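Long-range contacts in FeeM (Uncultured bacterium, PDB 2G0B), which probably transfers a fatty acyl chain from an acyl carrier protein to the amino group of an amino acid, giving products such as N-dodecanoyl-L-tyrosine: residues I67-Q72 / K92-V97; T157-L162 / A174-V179; T50-F55 / T125-Y130; L54-V59 / L106-A111. All blocks are in the same frame, centred on the assembly; numbering follows the deposited sequence.

Interaction 1. Residues I67-Q72 / K92-V97; sequences INDGAQ and KKLAEV. With NLT (N-dodecanoyl-L-tyrosine), chain I.
Ile67 and Glu96 form a hydrogen-bonded antiparallel pair. Ile67 N donates to Glu96 O at 2.9 Å, and Glu96 N donates back to Ile67 O at 3.0 Å. A third backbone bond, Asp69 N to Leu94 O at 3.1 Å, carries the ladder just past the end of strand 59-68.

The polar side chains find their main partners outside this pairing. Asp69 has CG anti to its own N (chi1 -158°), which lays the carboxylate alongside Leu94, and OD2 makes a salt bridge to Arg88. The buried Glu96 carboxylate is held at both oxygens, by Met76 N and Ser142 OG.

Packing contacts are few. Asn68 ND2 rests 3.6 Å from Ala95 CB, while Asn68 OD1 is bonded to Tyr130 OH. Val97 faces the product instead: its CG1 lies 3.7 Å from C5 of the dodecanoyl chain.

Strand 94-102 joins strand 59-68 to strand 138-143 in the central sheet of what is probably a GNAT-like acyltransferase fold. Phe43 of helix 38-44 packs on Ile67, Trp87 of helix 77-89 packs on Leu94, and helix 121-133 reaches Asn68 from the face that Asn68 shares with Ala95.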
loop_
_atom_site.group_PDB
_atom_site.type_symbol
_atom_site.label_atom_id
_atom_site.label_comp_id
_atom_site.label_asym_id
_atom_site.label_seq_id
_atom_site.Cartn_x
_atom_site.Cartn_y
_atom_site.Cartn_z
ATOM N N ILE A 67 -0.121 0.642 -7.803
ATOM C CA ILE A 67 0.028 1.319 -9.092
ATOM C C ILE A 67 1.246 0.802 -9.842
ATOM O O ILE A 67 2.357 0.839 -9.329
ATOM C CB ILE A 67 0.139 2.835 -8.892
ATOM C CG1 ILE A 67 -0.944 3.322 -7.926
ATOM C CG2 ILE A 67 0.061 3.572 -10.248
ATOM C CD1 ILE A 67 -0.813 4.769 -7.550
ATOM N N ASN A 68 1.032 0.321 -11.058
ATOM C CA ASN A 68 2.120 -0.206 -11.866
ATOM C C ASN A 68 2.869 0.886 -12.607
ATOM O O ASN A 68 2.262 1.839 -13.103
ATOM C CB ASN A 68 1.601 -1.251 -12.844
ATOM C CG ASN A 68 1.644 -2.636 -12.273
ATOM O OD1 ASN A 68 0.621 -3.312 -12.170
ATOM N ND2 ASN A 68 2.831 -3.070 -11.873
ATOM N N ASP A 69 4.192 0.753 -12.665
ATOM C CA ASP A 69 5.034 1.716 -13.361
ATOM C C ASP A 69 4.687 1.780 -14.852
ATOM O O ASP A 69 5.003 0.872 -15.617
ATOM C CB ASP A 69 6.512 1.378 -13.168
ATOM C CG ASP A 69 7.425 2.575 -13.384
ATOM O OD1 ASP A 69 6.920 3.696 -13.657
ATOM O OD2 ASP A 69 8.672 2.490 -13.298
ATOM N N GLY A 70 3.995 2.844 -15.237
ATOM C CA GLY A 70 3.614 3.054 -16.620
ATOM C C GLY A 70 4.153 4.372 -17.102
ATOM O O GLY A 70 5.132 4.882 -16.550
ATOM N N ALA A 71 3.494 4.946 -18.109
ATOM C CA ALA A 71 3.908 6.230 -18.692
ATOM C C ALA A 71 3.576 7.419 -17.779
ATOM O O ALA A 71 4.056 8.534 -18.003
ATOM C CB ALA A 71 3.281 6.419 -20.073
ATOM N N GLN A 72 2.763 7.167 -16.750
ATOM C CA GLN A 72 2.420 8.188 -15.758
ATOM C C GLN A 72 3.295 8.123 -14.499
ATOM O O GLN A 72 3.112 8.912 -13.571
ATOM C CB GLN A 72 0.931 8.107 -15.381
ATOM C CG GLN A 72 -0.039 8.466 -16.517
ATOM C CD GLN A 72 0.340 9.759 -17.253
ATOM O OE1 GLN A 72 0.770 10.736 -16.631
ATOM N NE2 GLN A 72 0.163 9.763 -18.568
ATOM N N LYS A 92 13.605 -2.628 -14.845
ATOM C CA LYS A 92 12.985 -3.363 -13.759
ATOM C C LYS A 92 11.527 -2.982 -13.596
ATOM O O LYS A 92 11.175 -1.799 -13.624
ATOM C CB LYS A 92 13.743 -3.128 -12.450
ATOM C CG LYS A 92 15.104 -3.820 -12.373
ATOM C CD LYS A 92 14.993 -5.325 -12.611
ATOM C CE LYS A 92 16.367 -5.987 -12.632
ATOM N NZ LYS A 92 16.776 -6.403 -11.264
ATOM N N LYS A 93 10.679 -3.991 -13.431
ATOM C CA LYS A 93 9.273 -3.757 -13.211
ATOM C C LYS A 93 9.064 -3.266 -11.789
ATOM O O LYS A 93 9.344 -3.978 -10.826
ATOM C CB LYS A 93 8.456 -5.023 -13.480
ATOM C CG LYS A 93 6.999 -4.745 -13.776
ATOM C CD LYS A 93 6.292 -5.955 -14.307
ATOM C CE LYS A 93 4.813 -5.673 -14.428
ATOM N NZ LYS A 93 4.272 -6.008 -15.766
ATOM N N LEU A 94 8.629 -2.020 -11.663
ATOM C CA LEU A 94 8.334 -1.446 -10.359
ATOM C C LEU A 94 6.844 -1.247 -10.174
ATOM O O LEU A 94 6.092 -1.132 -11.145
ATOM C CB LEU A 94 9.061 -0.112 -10.164
ATOM C CG LEU A 94 10.515 -0.007 -10.596
ATOM C CD1 LEU A 94 10.976 1.427 -10.474
ATOM C CD2 LEU A 94 11.396 -0.928 -9.776
ATOM N N ALA A 95 6.421 -1.230 -8.917
ATOM C CA ALA A 95 5.045 -0.935 -8.563
ATOM C C ALA A 95 5.022 -0.346 -7.177
ATOM O O ALA A 95 5.788 -0.759 -6.309
ATOM C CB ALA A 95 4.201 -2.181 -8.622
ATOM N N GLU A 96 4.179 0.651 -6.974
ATOM C CA GLU A 96 4.081 1.281 -5.676
ATOM C C GLU A 96 2.777 0.887 -5.017
ATOM O O GLU A 96 1.711 0.983 -5.630
ATOM C CB GLU A 96 4.201 2.802 -5.796
ATOM C CG GLU A 96 3.694 3.547 -4.575
ATOM C CD GLU A 96 4.269 4.953 -4.415
ATOM O OE1 GLU A 96 4.379 5.413 -3.248
ATOM O OE2 GLU A 96 4.583 5.613 -5.436
ATOM N N VAL A 97 2.867 0.391 -3.786
ATOM C CA VAL A 97 1.685 0.086 -2.994
ATOM C C VAL A 97 1.249 1.356 -2.282
ATOM O O VAL A 97 2.031 1.981 -1.550
ATOM C CB VAL A 97 1.939 -1.034 -1.978
ATOM C CG1 VAL A 97 0.649 -1.504 -1.403
ATOM C CG2 VAL A 97 2.656 -2.187 -2.633
HETATM N N NLT I . 1.447 5.440 2.126
HETATM C C1 NLT I . 0.884 4.257 2.403
HETATM O OL NLT I . -0.328 4.070 2.419
HETATM C C2 NLT I . 1.846 3.126 2.732
HETATM C C3 NLT I . 1.472 1.808 2.042
HETATM C C4 NLT I . 2.067 0.595 2.776
HETATM C C5 NLT I . 1.669 -0.722 2.100
HETATM C C6 NLT I . 2.509 -1.910 2.568
HETATM C C7 NLT I . 2.351 -3.116 1.640
HETATM C C8 NLT I . 2.784 -4.405 2.327
HETATM C C9 NLT I . 2.705 -5.633 1.409
HETATM C C10 NLT I . 3.920 -6.521 1.673
HETATM C C11 NLT I . 4.040 -7.725 0.739
HETATM C C12 NLT I . 5.102 -8.689 1.270
HETATM C CA NLT I . 0.708 6.682 1.895
HETATM C CB NLT I . 1.679 7.832 1.650
HETATM C CG NLT I . 2.097 8.491 2.948
HETATM C CD2 NLT I . 1.148 9.063 3.785
HETATM C CE2 NLT I . 1.538 9.663 4.969
HETATM C CZ NLT I . 2.875 9.706 5.309
HETATM C CE1 NLT I . 3.829 9.131 4.479
HETATM C CD1 NLT I . 3.440 8.525 3.296
HETATM O OH NLT I . 3.245 10.283 6.442
HETATM C C NLT I . -0.183 6.605 0.690
HETATM O O NLT I . 0.222 5.962 -0.302
HETATM O O2 NLT I . -1.298 7.186 0.714
#

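Interaction 2. Residues T157-L162 / A174-V179; sequences TQIGAL and ARALYV
Gln158 and Arg175 form a non-hydrogen-bonded antiparallel pair, and their side chains cross at a slant. Gln158 CB sits 3.8 Å above the guanidinium plane of Arg175, offset toward its rim, and the amide and guanidinium planes are 29° apart. Gln158 N lies over the guanidinium face too. Arg175 reaches this place because its chain bends at chi3 (75°), folding the head back over the neighbouring strand. The head is fixed from outside: NH1 makes a salt bridge to Asp148, and NE bonds to Phe156 O. Gln158 instead runs extended along its own strand, and its NE2 donates to Gly160 O at 2.8 Å.

The two strands are the arms of the C-terminal beta hairpin, 157-165 and 170-178, at one edge of the sheet. Its regular part is the Thr157-Ala176 pair, joined by two backbone bonds. The pattern that follows is consistent with a classic beta bulge. Ile159 N and Gly160 N both donate to Ala174 O, at 2.8 Å and 3.1 Å, from the same face of the carbonyl plane, and the chain turns a corner at Gly160.

Ile159 lies at this irregularity. Its CG1 stands between the backbone N and the carbonyl carbon (chi1 60°) and comes 3.8 Å from Ala174 CB. Its CG2 is 3.9 Å from Ala176 CB. The branched side chain thus spans both alanines, and Leu84 and Trp87 of helix 77-89 also pack against it. Leu177 points away from the hairpin partner and touches the bound N-dodecanoyl-L-tyrosine.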
loop_
_atom_site.group_PDB
_atom_site.type_symbol
_atom_site.label_atom_id
_atom_site.label_comp_id
_atom_site.label_asym_id
_atom_site.label_seq_id
_atom_site.Cartn_x
_atom_site.Cartn_y
_atom_site.Cartn_z
ATOM N N THR A 157 13.523 -3.051 2.469
ATOM C CA THR A 157 14.786 -2.368 2.688
ATOM C C THR A 157 14.575 -0.887 2.422
ATOM O O THR A 157 13.811 -0.529 1.546
ATOM C CB THR A 157 15.846 -2.963 1.733
ATOM O OG1 THR A 157 16.165 -4.276 2.169
ATOM C CG2 THR A 157 17.184 -2.239 1.833
ATOM N N GLN A 158 15.231 -0.030 3.197
ATOM C CA GLN A 158 15.110 1.420 3.000
ATOM C C GLN A 158 15.882 1.881 1.778
ATOM O O GLN A 158 17.068 1.595 1.642
ATOM C CB GLN A 158 15.581 2.176 4.226
ATOM C CG GLN A 158 14.984 3.533 4.345
ATOM C CD GLN A 158 15.678 4.383 5.371
ATOM O OE1 GLN A 158 16.387 3.871 6.235
ATOM N NE2 GLN A 158 15.471 5.686 5.292
ATOM N N ILE A 159 15.198 2.577 0.876
ATOM C CA ILE A 159 15.816 3.034 -0.364
ATOM C C ILE A 159 15.824 4.541 -0.460
ATOM O O ILE A 159 16.541 5.107 -1.265
ATOM C CB ILE A 159 15.126 2.402 -1.610
ATOM C CG1 ILE A 159 13.642 2.775 -1.672
ATOM C CG2 ILE A 159 15.306 0.898 -1.612
ATOM C CD1 ILE A 159 13.150 3.043 -3.050
ATOM N N GLY A 160 15.039 5.190 0.393
ATOM C CA GLY A 160 14.973 6.640 0.422
ATOM C C GLY A 160 15.042 7.210 1.820
ATOM O O GLY A 160 14.563 6.603 2.770
ATOM N N ALA A 161 15.637 8.394 1.939
ATOM C CA ALA A 161 15.775 9.071 3.227
ATOM C C ALA A 161 14.443 9.613 3.751
ATOM O O ALA A 161 13.426 9.602 3.047
ATOM C CB ALA A 161 16.765 10.170 3.116
ATOM N N LEU A 162 14.458 10.063 5.000
ATOM C CA LEU A 162 13.317 10.716 5.604
ATOM C C LEU A 162 13.167 12.121 5.029
ATOM O O LEU A 162 13.994 13.004 5.283
ATOM C CB LEU A 162 13.479 10.752 7.125
ATOM C CG LEU A 162 12.483 11.536 7.986
ATOM C CD1 LEU A 162 11.071 11.153 7.688
ATOM C CD2 LEU A 162 12.781 11.298 9.443
ATOM N N ALA A 174 11.229 5.971 2.068
ATOM C CA ALA A 174 10.942 5.024 0.995
ATOM C C ALA A 174 11.571 3.689 1.296
ATOM O O ALA A 174 12.732 3.618 1.701
ATOM C CB ALA A 174 11.439 5.544 -0.321
ATOM N N ARG A 175 10.776 2.631 1.141
ATOM C CA ARG A 175 11.252 1.259 1.282
ATOM C C ARG A 175 10.818 0.429 0.077
ATOM O O ARG A 175 9.786 0.688 -0.527
ATOM C CB ARG A 175 10.738 0.611 2.578
ATOM C CG ARG A 175 10.922 1.436 3.827
ATOM C CD ARG A 175 10.770 0.667 5.127
ATOM N NE ARG A 175 11.936 -0.163 5.394
ATOM C CZ ARG A 175 12.886 0.130 6.266
ATOM N NH1 ARG A 175 12.824 1.234 6.975
ATOM N NH2 ARG A 175 13.913 -0.691 6.427
ATOM N N ALA A 176 11.620 -0.565 -0.271
ATOM C CA ALA A 176 11.315 -1.437 -1.388
ATOM C C ALA A 176 11.624 -2.874 -1.028
ATOM O O ALA A 176 12.434 -3.132 -0.134
ATOM C CB ALA A 176 12.092 -1.019 -2.603
ATOM N N LEU A 177 10.956 -3.809 -1.708
ATOM C CA LEU A 177 11.190 -5.240 -1.509
ATOM C C LEU A 177 11.362 -5.971 -2.848
ATOM O O LEU A 177 10.556 -5.794 -3.776
ATOM C CB LEU A 177 10.049 -5.865 -0.696
ATOM C CG LEU A 177 9.853 -7.386 -0.763
ATOM C CD1 LEU A 177 10.884 -8.117 0.086
ATOM C CD2 LEU A 177 8.458 -7.753 -0.339
ATOM N N TYR A 178 12.420 -6.779 -2.950
ATOM C CA TYR A 178 12.629 -7.607 -4.132
ATOM C C TYR A 178 11.734 -8.841 -4.083
ATOM O O TYR A 178 12.050 -9.821 -3.405
ATOM C CB TYR A 178 14.095 -8.014 -4.264
ATOM C CG TYR A 178 14.420 -8.662 -5.594
ATOM C CD1 TYR A 178 14.127 -8.016 -6.796
ATOM C CD2 TYR A 178 14.997 -9.920 -5.652
ATOM C CE1 TYR A 178 14.409 -8.608 -8.018
ATOM C CE2 TYR A 178 15.286 -10.523 -6.870
ATOM C CZ TYR A 178 14.991 -9.861 -8.052
ATOM O OH TYR A 178 15.281 -10.451 -9.267
ATOM N N VAL A 179 10.625 -8.785 -4.815
ATOM C CA VAL A 179 9.597 -9.835 -4.779
ATOM C C VAL A 179 10.057 -11.276 -5.176
ATOM O O VAL A 179 9.742 -12.226 -4.457
ATOM C CB VAL A 179 8.280 -9.399 -5.517
ATOM C CG1 VAL A 179 7.208 -10.470 -5.408
ATOM C CG2 VAL A 179 7.764 -8.089 -4.947
#

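Interaction 3. Residues T50-F55 / T125-Y130; sequences TTFGLF and TMVLTY
Met126 meets the Phe52 ring with its CB, not its sulfur, over the face. The CB lies 4.3 Å from the centroid of the Phe52 ring, 20° off the normal, as a CH-pi contact. The sulfur makes a more slanted Met-aromatic contact: Met126 SD is 5.0 Å from the same centroid and 52° off the normal. The methionine therefore starts above the ring and runs out past its rim, where SD is 4.0 Å from Phe52 CD1.

The ring is the bridge between strand and helix. Phe52 has CG anti to its carbonyl carbon (chi1 -58°), and the ring stretches from the strand into the helix surface. There Val127 CG2 approaches Phe52 CE2 at 4.2 Å, and Tyr130 CB approaches Phe52 CZ at the same distance.

Helix 121-133 connects strands 94-102 and 138-143, which are parallel neighbours, so it is the helix of a beta-alpha-beta crossover. It packs on one face of the sheet, here over strand 49-56. The axes of segments 50-55 and 125-130 run roughly antiparallel and come within 9.9 Å of each other. The same helix borders the acyl pocket: Leu128 touches the bound N-dodecanoyl-L-tyrosine, and the Val127 side chain lies close by.

Toward Thr50 the contact is looser. Thr50 OG1 and Tyr130 OH are 3.7 Å apart and are not hydrogen-bonded to each other. Tyr130 OH bonds instead to Asn68 on the next strand. Phe52 also touches Ile11, Ile66 and Leu123.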
loop_
_atom_site.group_PDB
_atom_site.type_symbol
_atom_site.label_atom_id
_atom_site.label_comp_id
_atom_site.label_asym_id
_atom_site.label_seq_id
_atom_site.Cartn_x
_atom_site.Cartn_y
_atom_site.Cartn_z
ATOM N N THR A 50 -4.821 -0.799 -9.346
ATOM C CA THR A 50 -5.724 -1.848 -8.878
ATOM C C THR A 50 -6.034 -1.625 -7.408
ATOM O O THR A 50 -5.132 -1.495 -6.610
ATOM C CB THR A 50 -5.075 -3.246 -9.078
ATOM O OG1 THR A 50 -4.975 -3.534 -10.475
ATOM C CG2 THR A 50 -5.987 -4.350 -8.569
ATOM N N THR A 51 -7.316 -1.575 -7.058
ATOM C CA THR A 51 -7.726 -1.357 -5.671
ATOM C C THR A 51 -8.289 -2.633 -5.034
ATOM O O THR A 51 -9.146 -3.308 -5.610
ATOM C CB THR A 51 -8.767 -0.216 -5.579
ATOM O OG1 THR A 51 -8.217 0.994 -6.110
ATOM C CG2 THR A 51 -9.062 0.134 -4.122
ATOM N N PHE A 52 -7.792 -2.959 -3.847
ATOM C CA PHE A 52 -8.306 -4.072 -3.069
ATOM C C PHE A 52 -9.133 -3.529 -1.908
ATOM O O PHE A 52 -8.980 -2.366 -1.520
ATOM C CB PHE A 52 -7.162 -4.935 -2.539
ATOM C CG PHE A 52 -6.280 -5.488 -3.607
ATOM C CD1 PHE A 52 -6.674 -6.588 -4.354
ATOM C CD2 PHE A 52 -5.053 -4.913 -3.871
ATOM C CE1 PHE A 52 -5.851 -7.105 -5.352
ATOM C CE2 PHE A 52 -4.230 -5.420 -4.866
ATOM C CZ PHE A 52 -4.631 -6.517 -5.610
ATOM N N GLY A 53 -10.013 -4.363 -1.367
ATOM C CA GLY A 53 -10.850 -3.966 -0.261
ATOM C C GLY A 53 -10.990 -5.053 0.780
ATOM O O GLY A 53 -10.764 -6.227 0.507
ATOM N N LEU A 54 -11.370 -4.647 1.981
ATOM C CA LEU A 54 -11.523 -5.550 3.092
ATOM C C LEU A 54 -12.867 -5.303 3.713
ATOM O O LEU A 54 -13.164 -4.189 4.141
ATOM C CB LEU A 54 -10.417 -5.311 4.113
ATOM C CG LEU A 54 -10.199 -6.338 5.223
ATOM C CD1 LEU A 54 -10.136 -7.753 4.685
ATOM C CD2 LEU A 54 -8.944 -6.009 5.987
ATOM N N PHE A 55 -13.674 -6.358 3.780
ATOM C CA PHE A 55 -15.066 -6.260 4.199
ATOM C C PHE A 55 -15.348 -6.992 5.499
ATOM O O PHE A 55 -15.017 -8.171 5.649
ATOM C CB PHE A 55 -15.985 -6.822 3.114
ATOM C CG PHE A 55 -15.952 -6.059 1.838
ATOM C CD1 PHE A 55 -15.021 -6.364 0.855
ATOM C CD2 PHE A 55 -16.870 -5.052 1.597
ATOM C CE1 PHE A 55 -14.988 -5.666 -0.301
ATOM C CE2 PHE A 55 -16.844 -4.357 0.429
ATOM C CZ PHE A 55 -15.905 -4.663 -0.522
ATOM N N THR A 125 -1.582 -10.149 1.521
ATOM C CA THR A 125 -1.467 -11.380 0.731
ATOM C C THR A 125 -1.934 -11.156 -0.701
ATOM O O THR A 125 -1.331 -11.667 -1.658
ATOM C CB THR A 125 -2.282 -12.536 1.341
ATOM O OG1 THR A 125 -2.150 -12.545 2.765
ATOM C CG2 THR A 125 -1.661 -13.813 0.953
ATOM N N MET A 126 -3.009 -10.387 -0.839
ATOM C CA MET A 126 -3.536 -10.040 -2.137
ATOM C C MET A 126 -2.547 -9.197 -2.946
ATOM O O MET A 126 -2.389 -9.422 -4.136
ATOM C CB MET A 126 -4.894 -9.353 -1.998
ATOM C CG MET A 126 -6.009 -10.315 -1.599
ATOM S SD MET A 126 -7.617 -9.661 -1.910
ATOM C CE MET A 126 -7.958 -10.398 -3.429
ATOM N N VAL A 127 -1.851 -8.270 -2.282
ATOM C CA VAL A 127 -0.815 -7.457 -2.935
ATOM C C VAL A 127 0.377 -8.328 -3.348
ATOM O O VAL A 127 0.858 -8.234 -4.484
ATOM C CB VAL A 127 -0.317 -6.282 -2.026
ATOM C CG1 VAL A 127 0.878 -5.570 -2.654
ATOM C CG2 VAL A 127 -1.429 -5.296 -1.760
ATOM N N LEU A 128 0.825 -9.188 -2.431
ATOM C CA LEU A 128 1.926 -10.107 -2.698
ATOM C C LEU A 128 1.623 -11.073 -3.853
ATOM O O LEU A 128 2.450 -11.215 -4.753
ATOM C CB LEU A 128 2.322 -10.875 -1.432
ATOM C CG LEU A 128 3.487 -11.867 -1.564
ATOM C CD1 LEU A 128 4.809 -11.142 -1.747
ATOM C CD2 LEU A 128 3.549 -12.779 -0.374
ATOM N N THR A 129 0.438 -11.709 -3.846
ATOM C CA THR A 129 0.065 -12.624 -4.948
ATOM C C THR A 129 0.054 -11.897 -6.280
ATOM O O THR A 129 0.588 -12.400 -7.256
ATOM C CB THR A 129 -1.315 -13.378 -4.716
ATOM O OG1 THR A 129 -2.283 -12.489 -4.150
ATOM C CG2 THR A 129 -1.177 -14.488 -3.674
ATOM N N TYR A 130 -0.521 -10.692 -6.293
ATOM C CA TYR A 130 -0.539 -9.837 -7.481
ATOM C C TYR A 130 0.877 -9.571 -7.995
ATOM O O TYR A 130 1.130 -9.671 -9.183
ATOM C CB TYR A 130 -1.252 -8.510 -7.177
ATOM C CG TYR A 130 -1.365 -7.557 -8.363
ATOM C CD1 TYR A 130 -2.360 -7.725 -9.322
ATOM C CD2 TYR A 130 -0.501 -6.467 -8.493
ATOM C CE1 TYR A 130 -2.482 -6.854 -10.389
ATOM C CE2 TYR A 130 -0.604 -5.590 -9.566
ATOM C CZ TYR A 130 -1.602 -5.788 -10.516
ATOM O OH TYR A 130 -1.721 -4.920 -11.593
#

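Interaction 4. Residues L54-V59 / L106-A111; sequences LFNGEV and LYEAVA
Asn56 bonds to Leu106 of the loop 106-111 from the first position of a type I' beta turn. The turn, Asn56 to Val59, closes the beta hairpin of strands 49-56 and 59-68.

The tight part is the Asn56 amide. Its ND2 donates to Leu106 O at 3.2 Å, with an N-H...O angle of 141°. The donor lies in the carbonyl plane, on a lone pair of Leu106 O. The acceptor, however, stands 26° out of the Asn56 amide plane, so the bond is somewhat bent. The same nitrogen is 3.9 Å from Tyr107 CB. Tyr107 offers little more than this carbon: chi1 of 79° sets CG between its backbone N and carbonyl carbon, and the ring leads off from Asn56. That ring meets Tyr61, and its OH bonds to Glu119.

The other side is loose and solvent-exposed. Val59 CG2 and Leu106 CD2 are 4.4 Å apart, a slight apolar touch. Glu108 bends at chi2 and brings OE1 to 4.0 Å from Asn56 ND2, too far for a hydrogen bond. Beyond Glu108 the loop leaves the hairpin, and residues 112-115 are not modelled. At the surface, the contact joins the hairpin turn to the loop that leads from strand 94-102 to helix 121-133. Within the turn, Asn56 N donates to Val59 O at 2.7 Å.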
loop_
_atom_site.group_PDB
_atom_site.type_symbol
_atom_site.label_atom_id
_atom_site.label_comp_id
_atom_site.label_asym_id
_atom_site.label_seq_id
_atom_site.Cartn_x
_atom_site.Cartn_y
_atom_site.Cartn_z
ATOM N N LEU A 54 -11.370 -4.647 1.981
ATOM C CA LEU A 54 -11.523 -5.550 3.092
ATOM C C LEU A 54 -12.867 -5.303 3.713
ATOM O O LEU A 54 -13.164 -4.189 4.141
ATOM C CB LEU A 54 -10.417 -5.311 4.113
ATOM C CG LEU A 54 -10.199 -6.338 5.223
ATOM C CD1 LEU A 54 -10.136 -7.753 4.685
ATOM C CD2 LEU A 54 -8.944 -6.009 5.987
ATOM N N PHE A 55 -13.674 -6.358 3.780
ATOM C CA PHE A 55 -15.066 -6.260 4.199
ATOM C C PHE A 55 -15.348 -6.992 5.499
ATOM O O PHE A 55 -15.017 -8.171 5.649
ATOM C CB PHE A 55 -15.985 -6.822 3.114
ATOM C CG PHE A 55 -15.952 -6.059 1.838
ATOM C CD1 PHE A 55 -15.021 -6.364 0.855
ATOM C CD2 PHE A 55 -16.870 -5.052 1.597
ATOM C CE1 PHE A 55 -14.988 -5.666 -0.301
ATOM C CE2 PHE A 55 -16.844 -4.357 0.429
ATOM C CZ PHE A 55 -15.905 -4.663 -0.522
ATOM N N ASN A 56 -15.987 -6.292 6.428
ATOM C CA ASN A 56 -16.518 -6.913 7.622
ATOM C C ASN A 56 -17.954 -7.265 7.363
ATOM O O ASN A 56 -18.842 -6.426 7.525
ATOM C CB ASN A 56 -16.443 -5.964 8.810
ATOM C CG ASN A 56 -16.215 -6.681 10.108
ATOM O OD1 ASN A 56 -16.601 -7.845 10.269
ATOM N ND2 ASN A 56 -15.580 -5.993 11.060
ATOM N N GLY A 57 -18.178 -8.499 6.914
ATOM C CA GLY A 57 -19.504 -8.979 6.604
ATOM C C GLY A 57 -20.214 -8.062 5.647
ATOM O O GLY A 57 -21.343 -7.625 5.918
ATOM N N GLU A 58 -19.515 -7.717 4.565
ATOM C CA GLU A 58 -20.045 -6.889 3.461
ATOM C C GLU A 58 -19.977 -5.355 3.595
ATOM O O GLU A 58 -20.231 -4.658 2.621
ATOM C CB GLU A 58 -21.445 -7.334 3.025
ATOM C CG GLU A 58 -21.420 -8.380 1.932
ATOM C CD GLU A 58 -22.693 -9.167 1.894
ATOM O OE1 GLU A 58 -23.393 -9.203 2.934
ATOM O OE2 GLU A 58 -23.014 -9.741 0.828
ATOM N N VAL A 59 -19.662 -4.831 4.779
ATOM C CA VAL A 59 -19.314 -3.411 4.857
ATOM C C VAL A 59 -17.817 -3.249 4.760
ATOM O O VAL A 59 -17.065 -4.000 5.365
ATOM C CB VAL A 59 -19.937 -2.628 6.075
ATOM C CG1 VAL A 59 -21.244 -3.230 6.500
ATOM C CG2 VAL A 59 -18.986 -2.536 7.229
ATOM N N LEU A 106 -15.090 0.674 12.245
ATOM C CA LEU A 106 -15.858 -0.398 11.605
ATOM C C LEU A 106 -15.289 -1.786 11.865
ATOM O O LEU A 106 -15.849 -2.778 11.411
ATOM C CB LEU A 106 -15.962 -0.169 10.100
ATOM C CG LEU A 106 -16.713 1.055 9.602
ATOM C CD1 LEU A 106 -16.430 1.263 8.126
ATOM C CD2 LEU A 106 -18.204 0.914 9.850
ATOM N N TYR A 107 -14.150 -1.862 12.544
ATOM C CA TYR A 107 -13.626 -3.163 12.950
ATOM C C TYR A 107 -13.159 -3.194 14.363
ATOM O O TYR A 107 -12.430 -2.300 14.822
ATOM C CB TYR A 107 -12.548 -3.694 11.995
ATOM C CG TYR A 107 -11.154 -3.108 12.143
ATOM C CD1 TYR A 107 -10.871 -1.814 11.713
ATOM C CD2 TYR A 107 -10.101 -3.879 12.633
ATOM C CE1 TYR A 107 -9.578 -1.283 11.796
ATOM C CE2 TYR A 107 -8.793 -3.352 12.721
ATOM C CZ TYR A 107 -8.550 -2.049 12.310
ATOM O OH TYR A 107 -7.274 -1.511 12.388
ATOM N N GLU A 108 -13.635 -4.208 15.075
ATOM C CA GLU A 108 -13.214 -4.482 16.430
ATOM C C GLU A 108 -11.698 -4.757 16.384
ATOM O O GLU A 108 -11.256 -5.874 16.077
ATOM C CB GLU A 108 -14.021 -5.666 16.994
ATOM C CG GLU A 108 -15.492 -5.318 17.345
ATOM C CD GLU A 108 -16.490 -5.361 16.140
ATOM O OE1 GLU A 108 -16.070 -5.603 14.977
ATOM O OE2 GLU A 108 -17.715 -5.151 16.372
ATOM N N ALA A 109 -10.920 -3.696 16.607
ATOM C CA ALA A 109 -9.481 -3.718 16.385
ATOM C C ALA A 109 -8.736 -4.403 17.509
ATOM O O ALA A 109 -9.322 -4.757 18.538
ATOM C CB ALA A 109 -8.951 -2.286 16.200
ATOM N N VAL A 110 -7.433 -4.594 17.305
ATOM C CA VAL A 110 -6.547 -5.042 18.367
ATOM C C VAL A 110 -6.325 -3.875 19.338
ATOM O O VAL A 110 -6.244 -4.082 20.557
ATOM C CB VAL A 110 -5.198 -5.582 17.788
ATOM C CG1 VAL A 110 -3.982 -4.998 18.511
ATOM C CG2 VAL A 110 -5.179 -7.108 17.818
ATOM N N ALA A 111 -6.335 -2.647 18.784
ATOM C CA ALA A 111 -6.019 -1.392 19.513
ATOM C C ALA A 111 -4.604 -1.396 20.103
ATOM O O ALA A 111 -3.634 -1.738 19.410
ATOM C CB ALA A 111 -7.094 -1.064 20.606
#

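All four contacts involve one mixed sheet. Interactions 3 and 4 share strand 49-56 and the residues Leu54 and Phe55; their centres are 16 Å apart. Interaction 1 belongs to the next strands, 59-68 and 94-102, and touches interaction 3 through Asn68 with Tyr130 and Val97 with Val127. Along the chain it is nested inside the loops closed by interactions 3 and 4, while interaction 2 follows all of them. Interaction 2 lies in the edge hairpin, about 29 Å from interaction 4, centre to centre. Interactions 1, 2 and 3 each hold a residue of the product pocket, which therefore draws on distant parts of the chain. Interaction 4 lies at the surface.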